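Local structure of ABC transporter substrate-binding protein (Staphylococcus aureus subsp. aureus NCTC 8325, 3UN6) at residues A[49-53]-A[244-250]; A[115-119]-A[209-213]. The protein probably captures a ligand outside the cytoplasmic membrane for an ABC-type importer, and binds zinc, though its natural substrate is not established. One frame throughout, in Å; residues are numbered along the deposited sequence.

Contact 1 (A[49-53]-A[244-250])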
loop_
_atom_site.group_PDB
_atom_site.type_symbol
_atom_site.label_atom_id
_atom_site.label_comp_id
_atom_site.label_asym_id
_atom_site.label_seq_id
_atom_site.Cartn_x
_atom_site.Cartn_y
_atom_site.Cartn_z
ATOM N N ASN A 49 3.608 8.411 4.704
ATOM C CA ASN A 49 4.458 9.500 4.215
ATOM C C ASN A 49 3.612 10.719 3.805
ATOM O O ASN A 49 4.106 11.819 3.797
ATOM C CB ASN A 49 5.370 9.079 3.058
ATOM C CG ASN A 49 6.507 10.068 2.835
ATOM O OD1 ASN A 49 7.164 10.489 3.776
ATOM N ND2 ASN A 49 6.724 10.450 1.598
ATOM N N LEU A 50 2.341 10.514 3.473
ATOM C CA LEU A 50 1.443 11.643 3.189
ATOM C C LEU A 50 1.206 12.473 4.461
ATOM O O LEU A 50 1.104 13.708 4.386
ATOM C CB LEU A 50 0.095 11.165 2.643
ATOM C CG LEU A 50 0.079 10.646 1.212
ATOM C CD1 LEU A 50 -1.304 10.100 0.895
ATOM C CD2 LEU A 50 0.469 11.755 0.256
HETATM N N MSE A 51 1.121 11.795 5.618
HETATM C CA MSE A 51 0.912 12.474 6.904
HETATM C C MSE A 51 2.156 13.317 7.198
HETATM O O MSE A 51 2.071 14.481 7.625
HETATM C CB MSE A 51 0.717 11.477 8.060
HETATM C CG MSE A 51 -0.252 10.258 7.878
HETATM SE SE MSE A 51 -2.103 10.595 7.413
HETATM C CE MSE A 51 -1.950 10.599 5.442
HETATM N N MSE A 52 3.328 12.726 6.985
HETATM C CA MSE A 52 4.568 13.464 7.199
HETATM C C MSE A 52 4.629 14.682 6.277
HETATM O O MSE A 52 5.030 15.774 6.717
HETATM C CB MSE A 52 5.788 12.582 6.967
HETATM C CG MSE A 52 7.053 13.288 7.190
HETATM SE SE MSE A 52 7.316 13.795 9.099
HETATM C CE MSE A 52 8.512 15.270 8.783
ATOM N N THR A 53 4.229 14.503 5.013
ATOM C CA THR A 53 4.244 15.600 4.031
ATOM C C THR A 53 3.398 16.765 4.531
ATOM O O THR A 53 3.820 17.917 4.480
ATOM C CB THR A 53 3.762 15.119 2.645
ATOM O OG1 THR A 53 4.582 14.020 2.225
ATOM C CG2 THR A 53 3.840 16.236 1.616
ATOM N N TYR A 244 7.066 15.624 -0.468
ATOM C CA TYR A 244 6.894 14.191 -0.296
ATOM C C TYR A 244 8.257 13.479 -0.246
ATOM O O TYR A 244 8.459 12.587 0.571
ATOM C CB TYR A 244 6.012 13.658 -1.442
ATOM C CG TYR A 244 5.603 12.201 -1.333
ATOM C CD1 TYR A 244 4.419 11.846 -0.717
ATOM C CD2 TYR A 244 6.396 11.191 -1.877
ATOM C CE1 TYR A 244 4.036 10.524 -0.611
ATOM C CE2 TYR A 244 6.015 9.870 -1.794
ATOM C CZ TYR A 244 4.832 9.543 -1.145
ATOM O OH TYR A 244 4.440 8.226 -1.049
ATOM N N LYS A 245 9.191 13.890 -1.108
ATOM C CA LYS A 245 10.521 13.270 -1.168
ATOM C C LYS A 245 11.306 13.532 0.128
ATOM O O LYS A 245 11.861 12.609 0.724
ATOM C CB LYS A 245 11.272 13.764 -2.396
ATOM C CG LYS A 245 12.661 13.189 -2.546
ATOM C CD LYS A 245 13.186 13.455 -3.935
ATOM C CE LYS A 245 14.570 12.848 -4.127
ATOM N NZ LYS A 245 15.047 13.075 -5.518
ATOM N N LYS A 246 11.331 14.794 0.560
ATOM C CA LYS A 246 11.979 15.176 1.809
ATOM C C LYS A 246 11.394 14.358 2.977
ATOM O O LYS A 246 12.138 13.830 3.824
ATOM C CB LYS A 246 11.772 16.669 2.085
ATOM C CG LYS A 246 12.333 17.634 1.037
ATOM C CD LYS A 246 12.092 19.099 1.452
ATOM C CE LYS A 246 12.574 20.109 0.402
ATOM N NZ LYS A 246 14.021 19.991 0.089
ATOM N N SER A 247 10.055 14.245 2.999
ATOM C CA SER A 247 9.345 13.524 4.060
ATOM C C SER A 247 9.752 12.062 4.132
ATOM O O SER A 247 9.902 11.496 5.224
ATOM C CB SER A 247 7.827 13.625 3.862
ATOM O OG SER A 247 7.398 14.966 4.030
ATOM N N GLY A 248 9.950 11.472 2.961
ATOM C CA GLY A 248 10.335 10.077 2.844
ATOM C C GLY A 248 11.605 9.750 3.588
ATOM O O GLY A 248 11.713 8.683 4.191
ATOM N N PHE A 249 12.550 10.670 3.566
ATOM C CA PHE A 249 13.812 10.488 4.290
ATOM C C PHE A 249 13.656 10.782 5.781
ATOM O O PHE A 249 14.262 10.106 6.599
ATOM C CB PHE A 249 14.922 11.309 3.651
ATOM C CG PHE A 249 15.306 10.814 2.277
ATOM C CD1 PHE A 249 16.138 9.719 2.135
ATOM C CD2 PHE A 249 14.814 11.427 1.132
ATOM C CE1 PHE A 249 16.489 9.240 0.869
ATOM C CE2 PHE A 249 15.150 10.961 -0.138
ATOM C CZ PHE A 249 15.994 9.860 -0.268
ATOM N N LYS A 250 12.848 11.773 6.137
ATOM C CA LYS A 250 12.542 12.030 7.561
ATOM C C LYS A 250 11.954 10.775 8.240
ATOM O O LYS A 250 12.209 10.504 9.418
ATOM C CB LYS A 250 11.509 13.160 7.702
ATOM C CG LYS A 250 12.036 14.541 7.911
ATOM C CD LYS A 250 12.675 14.672 9.300
ATOM C CE LYS A 250 12.899 16.119 9.677
ATOM N NZ LYS A 250 13.601 16.868 8.597
#
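This is a buried helix-helix packing contact in one lobe of a periplasmic-binding-protein fold. Helix 48-58 crosses the C-terminal end of helix 234-250. The two short axes come within 8.5 Å and run 113° apart. Asn-49 is the polar centre of the interface. Its CG lies anti to the backbone N (chi1 -163°), and this sends the amide across to the other helix. There ND2 does two things. It lies over the centre of the Tyr-244 ring, 3.2 Å above the plane, with amide and ring planes 74° apart. It also gives a fairly straight hydrogen bond to Tyr-244 O, 2.9 Å away. That carbonyl already accepts the helix bond from Gly-248 N, and the two donors reach it from opposite faces of its plane. Leu-50 comes to the ring at its edge, with CD2 3.9 Å from Tyr-244 CE1. The phenol OH is held by Leu-112 O, so the ring is fixed at its far end too. Gly-248 has no side chain, and the Asn-49 amide packs against its backbone. Further along, Met-52, a selenomethionine, covers Ser-247 and sends CE to the aliphatic start of Lys-250. The contact is tight here, with Met-52 CG 3.4 Å from Ser-247 CB. Thr-53 OG1 turns back to its own helix and donates to Asn-49 O at 2.7 Å.

Contact 2 (A[115-119]-A[209-213]); sequences HEGNV and KHGDD
Glu-116 lays its carboxylate over that of Asp-212. The two planes are stacked, 23° apart, and Glu-116 OE2 comes 3.0 Å from Asp-212 OD2. OD2 sits almost straight above Glu-116 OE2, a face-on meeting unsuited to a shared proton. Two like charges would probably repel here, though nearby donors may offset them. Glu-116 OE1 takes a bond from Asp-217 N. Water 1 lies 2.9 Å from Asp-212 OD2, where it can donate, and accepts a weak bond from Gly-117 N, a loose bridge between the segments. The Glu-116 chain bends at chi2 (-63°), and this folds its carboxylate onto Asp-212. Strand 112-122 runs antiparallel to strand 206-210 in the mixed sheet of the second lobe. Val-119 and His-210 form a non-hydrogen-bonded pair, side chains side by side on the same face, with Val-119 CG1 3.6 Å from His-210 CD2. The His-210 ring stacks on Trp-278. One backbone bond crosses, from Gly-211 N to Asn-118 O at 3.0 Å. The Asn-118 side chain leads away from 209-213 toward the zinc ligands His-46 and Cys-220, and OD1 is hydrogen-bonded to His-149 NE2. Beyond strand 206-210 the chain turns, and Asp-213 OD2 accepts from His-210 N at 3.0 Å.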
loop_
_atom_site.group_PDB
_atom_site.type_symbol
_atom_site.label_atom_id
_atom_site.label_comp_id
_atom_site.label_asym_id
_atom_site.label_seq_id
_atom_site.Cartn_x
_atom_site.Cartn_y
_atom_site.Cartn_z
ATOM N N HIS A 115 8.358 0.988 1.532
ATOM C CA HIS A 115 8.948 -0.332 1.224
ATOM C C HIS A 115 8.463 -1.261 2.337
ATOM O O HIS A 115 8.343 -0.838 3.495
ATOM C CB HIS A 115 10.475 -0.327 1.187
ATOM C CG HIS A 115 11.053 0.490 0.075
ATOM N ND1 HIS A 115 11.315 -0.026 -1.173
ATOM C CD2 HIS A 115 11.407 1.793 0.023
ATOM C CE1 HIS A 115 11.807 0.923 -1.945
ATOM N NE2 HIS A 115 11.876 2.035 -1.243
ATOM N N GLU A 116 8.156 -2.503 1.973
ATOM C CA GLU A 116 7.726 -3.541 2.908
ATOM C C GLU A 116 6.429 -3.217 3.646
ATOM O O GLU A 116 5.478 -2.696 3.032
ATOM C CB GLU A 116 8.878 -3.902 3.877
ATOM C CG GLU A 116 10.139 -4.334 3.143
ATOM C CD GLU A 116 9.976 -5.618 2.286
ATOM O OE1 GLU A 116 10.987 -6.034 1.671
ATOM O OE2 GLU A 116 8.871 -6.222 2.237
ATOM N N GLY A 117 6.338 -3.585 4.922
ATOM C CA GLY A 117 5.131 -3.303 5.709
ATOM C C GLY A 117 3.907 -4.187 5.461
ATOM O O GLY A 117 2.791 -3.849 5.895
ATOM N N ASN A 118 4.093 -5.308 4.761
ATOM C CA ASN A 118 2.999 -6.282 4.497
ATOM C C ASN A 118 3.151 -7.536 5.351
ATOM O O ASN A 118 4.271 -7.950 5.682
ATOM C CB ASN A 118 2.949 -6.676 3.001
ATOM C CG ASN A 118 2.191 -5.654 2.149
ATOM O OD1 ASN A 118 1.179 -5.118 2.594
ATOM N ND2 ASN A 118 2.657 -5.411 0.910
ATOM N N VAL A 119 2.021 -8.130 5.721
ATOM C CA VAL A 119 2.032 -9.339 6.502
ATOM C C VAL A 119 1.069 -10.398 5.985
ATOM O O VAL A 119 0.186 -10.118 5.198
ATOM C CB VAL A 119 1.635 -9.045 7.980
ATOM C CG1 VAL A 119 2.659 -8.160 8.633
ATOM C CG2 VAL A 119 0.246 -8.412 8.055
ATOM N N LYS A 209 4.093 -14.725 8.421
ATOM C CA LYS A 209 5.185 -14.330 7.552
ATOM C C LYS A 209 5.145 -12.829 7.262
ATOM O O LYS A 209 4.071 -12.227 7.225
ATOM C CB LYS A 209 4.985 -15.099 6.230
ATOM C CG LYS A 209 6.207 -15.607 5.562
ATOM C CD LYS A 209 6.802 -16.736 6.341
ATOM C CE LYS A 209 7.992 -17.336 5.638
ATOM N NZ LYS A 209 8.673 -18.344 6.515
ATOM N N HIS A 210 6.311 -12.212 7.121
ATOM C CA HIS A 210 6.371 -10.848 6.647
ATOM C C HIS A 210 6.555 -10.915 5.123
ATOM O O HIS A 210 7.105 -11.876 4.604
ATOM C CB HIS A 210 7.472 -10.042 7.351
ATOM C CG HIS A 210 7.062 -9.553 8.703
ATOM N ND1 HIS A 210 7.437 -10.174 9.871
ATOM C CD2 HIS A 210 6.246 -8.534 9.064
ATOM C CE1 HIS A 210 6.895 -9.544 10.897
ATOM N NE2 HIS A 210 6.167 -8.545 10.434
ATOM N N GLY A 211 6.063 -9.917 4.406
ATOM C CA GLY A 211 6.204 -9.898 2.946
ATOM C C GLY A 211 7.646 -10.107 2.529
ATOM O O GLY A 211 7.923 -10.828 1.573
ATOM N N ASP A 212 8.544 -9.497 3.302
ATOM C CA ASP A 212 9.990 -9.552 3.116
ATOM C C ASP A 212 10.518 -10.973 2.952
ATOM O O ASP A 212 11.478 -11.203 2.218
ATOM C CB ASP A 212 10.723 -9.005 4.359
ATOM C CG ASP A 212 10.087 -7.750 4.955
ATOM O OD1 ASP A 212 10.853 -6.933 5.510
ATOM O OD2 ASP A 212 8.845 -7.572 4.895
ATOM N N ASP A 213 9.897 -11.906 3.671
ATOM C CA ASP A 213 10.297 -13.305 3.688
ATOM C C ASP A 213 9.792 -14.074 2.492
ATOM O O ASP A 213 10.186 -15.225 2.297
ATOM C CB ASP A 213 9.676 -14.026 4.905
ATOM C CG ASP A 213 9.981 -13.359 6.232
ATOM O OD1 ASP A 213 11.107 -12.880 6.388
ATOM O OD2 ASP A 213 9.083 -13.345 7.135
HETATM O O HOH W 1 7.017 -6.185 6.612
#

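How the contacts relate
From the N terminus the chain first reaches 49-53, soon after the zinc ligand His-46. It then runs through the first lobe's sheet and enters the second lobe by strand 112-122. Contact 2 closes a loop of 89 residues there, between 115-119 and 209-213. The chain next passes the zinc ligands Cys-220 and Cys-221 and returns to the first lobe. Helix 234-250 closes the longer loop of contact 1, which encloses that of contact 2. The two contacts do not touch, and their centres lie about 21 Å apart. Contact 1 joins helices within one lobe, while contact 2 joins a strand to the end of its neighbour and the turn after it in the other, beside the zinc site.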